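Local coordinates for protein BugD (Bordetella pertussis Tohama I, PDB 2F5X) that binds aspartic acid as a periplasmic solute receptor of the tripartite tricarboxylate transporter family, probably to deliver it for uptake, at residues A[109-114]-A[191-196]; A[209-214]-A[233-238]. All blocks are in the same frame, centred on the assembly; numbering follows the deposited sequence.

Contact 1 (A[109-114]-A[191-196]); sequences VDVPMT and DQTTNT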
loop_
_atom_site.group_PDB
_atom_site.type_symbol
_atom_site.label_atom_id
_atom_site.label_comp_id
_atom_site.label_asym_id
_atom_site.label_seq_id
_atom_site.Cartn_x
_atom_site.Cartn_y
_atom_site.Cartn_z
ATOM N N VAL A 109 -3.185 8.330 -4.404
ATOM C CA VAL A 109 -4.309 8.035 -3.517
ATOM C C VAL A 109 -3.798 7.809 -2.094
ATOM O O VAL A 109 -2.609 7.567 -1.889
ATOM C CB VAL A 109 -5.115 6.757 -3.960
ATOM C CG1 VAL A 109 -5.864 6.982 -5.267
ATOM C CG2 VAL A 109 -4.201 5.514 -4.055
ATOM N N ASP A 110 -4.708 7.868 -1.126
ATOM C CA ASP A 110 -4.416 7.503 0.258
ATOM C C ASP A 110 -5.458 6.451 0.674
ATOM O O ASP A 110 -6.662 6.718 0.646
ATOM C CB ASP A 110 -4.479 8.762 1.134
ATOM C CG ASP A 110 -4.059 8.518 2.569
ATOM O OD1 ASP A 110 -3.589 7.414 2.914
ATOM O OD2 ASP A 110 -4.180 9.411 3.435
ATOM N N VAL A 111 -4.989 5.254 1.031
ATOM C CA VAL A 111 -5.867 4.094 1.250
ATOM C C VAL A 111 -5.814 3.639 2.700
ATOM O O VAL A 111 -4.732 3.374 3.220
ATOM C CB VAL A 111 -5.472 2.917 0.313
ATOM C CG1 VAL A 111 -6.498 1.763 0.370
ATOM C CG2 VAL A 111 -5.321 3.420 -1.134
ATOM N N PRO A 112 -6.973 3.506 3.348
ATOM C CA PRO A 112 -7.006 3.017 4.729
ATOM C C PRO A 112 -6.895 1.500 4.773
ATOM O O PRO A 112 -7.035 0.829 3.742
ATOM C CB PRO A 112 -8.377 3.487 5.232
ATOM C CG PRO A 112 -9.251 3.491 3.989
ATOM C CD PRO A 112 -8.323 3.817 2.836
HETATM N N MSE A 113 -6.624 0.967 5.956
HETATM C CA MSE A 113 -6.513 -0.479 6.115
HETATM C C MSE A 113 -7.578 -1.064 7.053
HETATM O O MSE A 113 -8.161 -0.349 7.885
HETATM C CB MSE A 113 -5.093 -0.849 6.540
HETATM C CG MSE A 113 -4.043 -0.318 5.550
HETATM SE SE MSE A 113 -2.276 -0.797 6.084
HETATM C CE MSE A 113 -2.362 -2.691 5.499
ATOM N N THR A 114 -7.838 -2.358 6.877
ATOM C CA THR A 114 -8.765 -3.117 7.704
ATOM C C THR A 114 -8.055 -4.306 8.321
ATOM O O THR A 114 -7.314 -5.013 7.627
ATOM C CB THR A 114 -9.934 -3.675 6.851
ATOM O OG1 THR A 114 -9.401 -4.372 5.709
ATOM C CG2 THR A 114 -10.773 -2.532 6.268
ATOM N N ASP A 191 -4.852 -5.292 5.817
ATOM C CA ASP A 191 -4.765 -5.123 4.354
ATOM C C ASP A 191 -5.594 -3.897 3.939
ATOM O O ASP A 191 -6.446 -3.422 4.705
ATOM C CB ASP A 191 -5.202 -6.441 3.692
ATOM C CG ASP A 191 -5.042 -6.469 2.169
ATOM O OD1 ASP A 191 -4.310 -5.654 1.548
ATOM O OD2 ASP A 191 -5.617 -7.358 1.512
ATOM N N GLN A 192 -5.309 -3.358 2.760
ATOM C CA GLN A 192 -5.945 -2.122 2.292
ATOM C C GLN A 192 -7.355 -2.361 1.791
ATOM O O GLN A 192 -7.637 -3.432 1.253
ATOM C CB GLN A 192 -5.115 -1.504 1.184
ATOM C CG GLN A 192 -3.740 -1.033 1.657
ATOM C CD GLN A 192 -2.788 -0.933 0.494
ATOM O OE1 GLN A 192 -1.913 -1.790 0.315
ATOM N NE2 GLN A 192 -2.969 0.081 -0.315
ATOM N N THR A 193 -8.231 -1.364 1.965
ATOM C CA THR A 193 -9.625 -1.475 1.511
ATOM C C THR A 193 -9.778 -1.689 0.000
ATOM O O THR A 193 -10.788 -2.221 -0.447
ATOM C CB THR A 193 -10.475 -0.264 1.967
ATOM O OG1 THR A 193 -9.893 0.957 1.480
ATOM C CG2 THR A 193 -10.452 -0.134 3.492
ATOM N N THR A 194 -8.778 -1.295 -0.782
ATOM C CA THR A 194 -8.792 -1.561 -2.228
ATOM C C THR A 194 -8.655 -3.053 -2.522
ATOM O O THR A 194 -8.881 -3.487 -3.662
ATOM C CB THR A 194 -7.641 -0.822 -2.916
ATOM O OG1 THR A 194 -6.479 -0.934 -2.087
ATOM C CG2 THR A 194 -7.931 0.682 -3.005
ATOM N N ASN A 195 -8.267 -3.833 -1.509
ATOM C CA ASN A 195 -8.255 -5.295 -1.630
ATOM C C ASN A 195 -9.299 -6.023 -0.775
ATOM O O ASN A 195 -9.731 -7.141 -1.122
ATOM C CB ASN A 195 -6.854 -5.856 -1.337
ATOM C CG ASN A 195 -6.671 -7.274 -1.863
ATOM O OD1 ASN A 195 -6.969 -7.560 -3.029
ATOM N ND2 ASN A 195 -6.181 -8.169 -1.006
ATOM N N THR A 196 -9.712 -5.407 0.331
ATOM C CA THR A 196 -10.541 -6.122 1.307
ATOM C C THR A 196 -12.029 -5.813 1.225
ATOM O O THR A 196 -12.833 -6.587 1.737
ATOM C CB THR A 196 -10.097 -5.847 2.751
ATOM O OG1 THR A 196 -10.270 -4.455 3.042
ATOM C CG2 THR A 196 -8.621 -6.128 2.949
#

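Contact 2 (A[209-214]-A[233-238]); sequences AVTSLK and FEVGIW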
loop_
_atom_site.group_PDB
_atom_site.type_symbol
_atom_site.label_atom_id
_atom_site.label_comp_id
_atom_site.label_asym_id
_atom_site.label_seq_id
_atom_site.Cartn_x
_atom_site.Cartn_y
_atom_site.Cartn_z
ATOM N N ALA A 209 -11.746 -3.850 12.446
ATOM C CA ALA A 209 -11.386 -2.457 12.679
ATOM C C ALA A 209 -10.722 -1.849 11.460
ATOM O O ALA A 209 -10.208 -2.565 10.601
ATOM C CB ALA A 209 -10.439 -2.346 13.882
ATOM N N VAL A 210 -10.711 -0.521 11.415
ATOM C CA VAL A 210 -10.000 0.217 10.368
ATOM C C VAL A 210 -8.869 1.045 10.984
ATOM O O VAL A 210 -8.872 1.290 12.190
ATOM C CB VAL A 210 -10.956 1.126 9.560
ATOM C CG1 VAL A 210 -11.964 0.268 8.786
ATOM C CG2 VAL A 210 -11.680 2.137 10.483
ATOM N N THR A 211 -7.909 1.466 10.162
ATOM C CA THR A 211 -6.730 2.180 10.661
ATOM C C THR A 211 -6.768 3.678 10.383
ATOM O O THR A 211 -5.770 4.376 10.582
ATOM C CB THR A 211 -5.450 1.606 10.046
ATOM O OG1 THR A 211 -5.517 1.761 8.621
ATOM C CG2 THR A 211 -5.355 0.093 10.282
ATOM N N SER A 212 -7.907 4.161 9.901
ATOM C CA SER A 212 -8.105 5.588 9.666
ATOM C C SER A 212 -8.448 6.328 10.966
ATOM O O SER A 212 -8.774 5.699 11.974
ATOM C CB SER A 212 -9.198 5.789 8.615
ATOM O OG SER A 212 -10.303 4.951 8.900
ATOM N N LEU A 213 -8.344 7.659 10.938
ATOM C CA LEU A 213 -8.648 8.504 12.097
ATOM C C LEU A 213 -10.157 8.571 12.334
ATOM O O LEU A 213 -10.623 8.658 13.472
ATOM C CB LEU A 213 -8.049 9.912 11.899
ATOM C CG LEU A 213 -8.275 11.036 12.922
ATOM C CD1 LEU A 213 -7.407 10.838 14.153
ATOM C CD2 LEU A 213 -7.989 12.400 12.288
ATOM N N LYS A 214 -10.916 8.525 11.248
ATOM C CA LYS A 214 -12.367 8.463 11.320
ATOM C C LYS A 214 -12.783 7.197 10.604
ATOM O O LYS A 214 -11.995 6.624 9.850
ATOM C CB LYS A 214 -12.990 9.694 10.656
ATOM C CG LYS A 214 -12.873 10.972 11.497
ATOM C CD LYS A 214 -11.604 11.750 11.149
ATOM C CE LYS A 214 -11.651 13.184 11.651
ATOM N NZ LYS A 214 -11.418 13.284 13.122
ATOM N N PHE A 233 -3.023 4.759 16.699
ATOM C CA PHE A 233 -2.928 3.676 15.728
ATOM C C PHE A 233 -3.596 4.130 14.438
ATOM O O PHE A 233 -4.780 3.850 14.199
ATOM C CB PHE A 233 -3.584 2.396 16.255
ATOM C CG PHE A 233 -3.160 1.148 15.526
ATOM C CD1 PHE A 233 -2.402 0.183 16.176
ATOM C CD2 PHE A 233 -3.518 0.937 14.190
ATOM C CE1 PHE A 233 -2.017 -0.984 15.519
ATOM C CE2 PHE A 233 -3.126 -0.218 13.514
ATOM C CZ PHE A 233 -2.374 -1.182 14.182
ATOM N N GLU A 234 -2.831 4.837 13.616
ATOM C CA GLU A 234 -3.344 5.400 12.377
ATOM C C GLU A 234 -2.399 5.031 11.255
ATOM O O GLU A 234 -1.179 5.231 11.370
ATOM C CB GLU A 234 -3.468 6.926 12.497
ATOM C CG GLU A 234 -4.662 7.390 13.326
ATOM C CD GLU A 234 -4.348 8.584 14.221
ATOM O OE1 GLU A 234 -3.429 9.367 13.888
ATOM O OE2 GLU A 234 -5.034 8.749 15.259
ATOM N N VAL A 235 -2.953 4.441 10.194
ATOM C CA VAL A 235 -2.178 4.080 9.011
ATOM C C VAL A 235 -2.965 4.426 7.769
ATOM O O VAL A 235 -4.045 3.869 7.533
ATOM C CB VAL A 235 -1.868 2.557 8.917
ATOM C CG1 VAL A 235 -0.874 2.288 7.774
ATOM C CG2 VAL A 235 -1.342 2.009 10.220
ATOM N N GLY A 236 -2.418 5.346 6.981
ATOM C CA GLY A 236 -2.956 5.655 5.667
ATOM C C GLY A 236 -1.907 5.354 4.617
ATOM O O GLY A 236 -0.798 5.923 4.633
ATOM N N ILE A 237 -2.242 4.453 3.699
ATOM C CA ILE A 237 -1.264 4.019 2.709
ATOM C C ILE A 237 -1.343 4.931 1.489
ATOM O O ILE A 237 -2.118 4.688 0.553
ATOM C CB ILE A 237 -1.479 2.527 2.376
ATOM C CG1 ILE A 237 -1.317 1.674 3.653
ATOM C CG2 ILE A 237 -0.504 2.039 1.284
ATOM C CD1 ILE A 237 0.040 1.793 4.375
ATOM N N TRP A 238 -0.567 6.011 1.531
ATOM C CA TRP A 238 -0.469 6.892 0.379
ATOM C C TRP A 238 0.294 6.162 -0.719
ATOM O O TRP A 238 1.097 5.260 -0.446
ATOM C CB TRP A 238 0.217 8.223 0.735
ATOM C CG TRP A 238 1.570 8.057 1.389
ATOM C CD1 TRP A 238 1.837 8.010 2.731
ATOM C CD2 TRP A 238 2.834 7.943 0.724
ATOM N NE1 TRP A 238 3.190 7.857 2.942
ATOM C CE2 TRP A 238 3.828 7.825 1.728
ATOM C CE3 TRP A 238 3.235 7.935 -0.627
ATOM C CZ2 TRP A 238 5.193 7.694 1.426
ATOM C CZ3 TRP A 238 4.599 7.810 -0.929
ATOM C CH2 TRP A 238 5.557 7.682 0.097
HETATM O O HOH W 1 -7.465 4.198 13.963
#

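Contact 1 (A[109-114]-A[191-196])
T114 and D191 form an antiparallel hydrogen-bonded pair where strand 102-117 meets strand 188-192 in the mixed sheet of this periplasmic binding protein. T114 N lies 2.8 Å from D191 O, and D191 N returns a bond to T114 O. M113 and Q192 make the adjoining non-hydrogen-bonded pair, their CA atoms 4.2 Å apart. Q192 is also the N-cap of helix 193-201; T193 N, in the first turn, still bonds P112 O at 3.1 Å, one more backbone bond just past the strand pairing.

T114 and T196 lie alongside one another, pointing opposite ways, with T114 OG1 2.8 Å from T196 OG1; either could be the donor. With chi1 at 51°, T114 OG1 sits between its backbone N and carbonyl carbon, facing T196, and CG2, opposite the carbonyl carbon, meets T193 CG2 at 3.7 Å. Selenomethionine M113 runs past Q192 CG, then bends about its CG-SE bond (chi3 77°) to bring CE within 3.6 Å of D191 CA. V111 CG1 lies 3.6 Å from Q192 CB, the two side chains roughly perpendicular, while Q192 OE1 bonds the amino nitrogen of the bound aspartic acid. The D191 carboxylate is gripped at both oxygens: Q192 N meets OD1 from above the plane and T174 OG1 also bonds it, whereas N195 ND2 reaches the syn lone pair of OD2 at 2.7 Å, almost straight at 177°.

Contact 2 (A[209-214]-A[233-238])
The junction between the end of strand 206-210 and the start of strand 236-244, both antiparallel partners of strand 102-117, is clasped by T211 and V235. Two hydrogen bonds link this pair. V235 N donates to T211 O over 2.8 Å with an N-H...O angle of 161°, although the donor is tilted out of the carbonyl plane. In return T211 OG1 donates to V235 O, also 2.8 Å away, this time in the carbonyl plane and on a lone pair. The T211 rotamer makes the second bond possible: chi1 of 61° sets OG1 between its own backbone N and carbonyl carbon, facing V235. Because OG1 is bonded to M113 N as well, the one hydroxyl connects three chain segments.

T211 O is further approached by E234 CA at 3.2 Å, a CA-H...O contact with an angle of 145° at the hydrogen. The other branch of the threonine, CG2, comes to the edge of the F233 ring near its plane, 3.9 Å from CE2. Toward the more exposed end, L213 CD1 lies against the E234 carboxylate, 3.3 Å from OE2. Separately, a water bridges the two backbones, donating to S212 O at 2.8 Å and to F233 O at 2.7 Å.

Helix 150-162 packs alongside, with C154 touching T211 and M157 meeting both F233 and V235; V235 also rests on M113 of strand 102-117.

Overall arrangement
Of the strands that carry these contacts, 102-117 is the earliest and supplies residues 109-114; after 76 intervening residues, 33 of them helical, 191-196 returns to it and closes contact 1. Helix 193-201 then leads to strand 206-210, just past whose end contact 2 opens. An 18-residue excursion without helix or strand separates its segments, and 233-238 closes it. The two contacts are therefore in series, neither nested nor crossed, with centres about 9 Å apart. Strand 102-117 unites them: V111 O lies 2.8 Å from I237 N and M113 O 2.9 Å from T211 N, both probable hydrogen bonds. Together they join strands 188-192, 206-210 and 236-244 around that common strand.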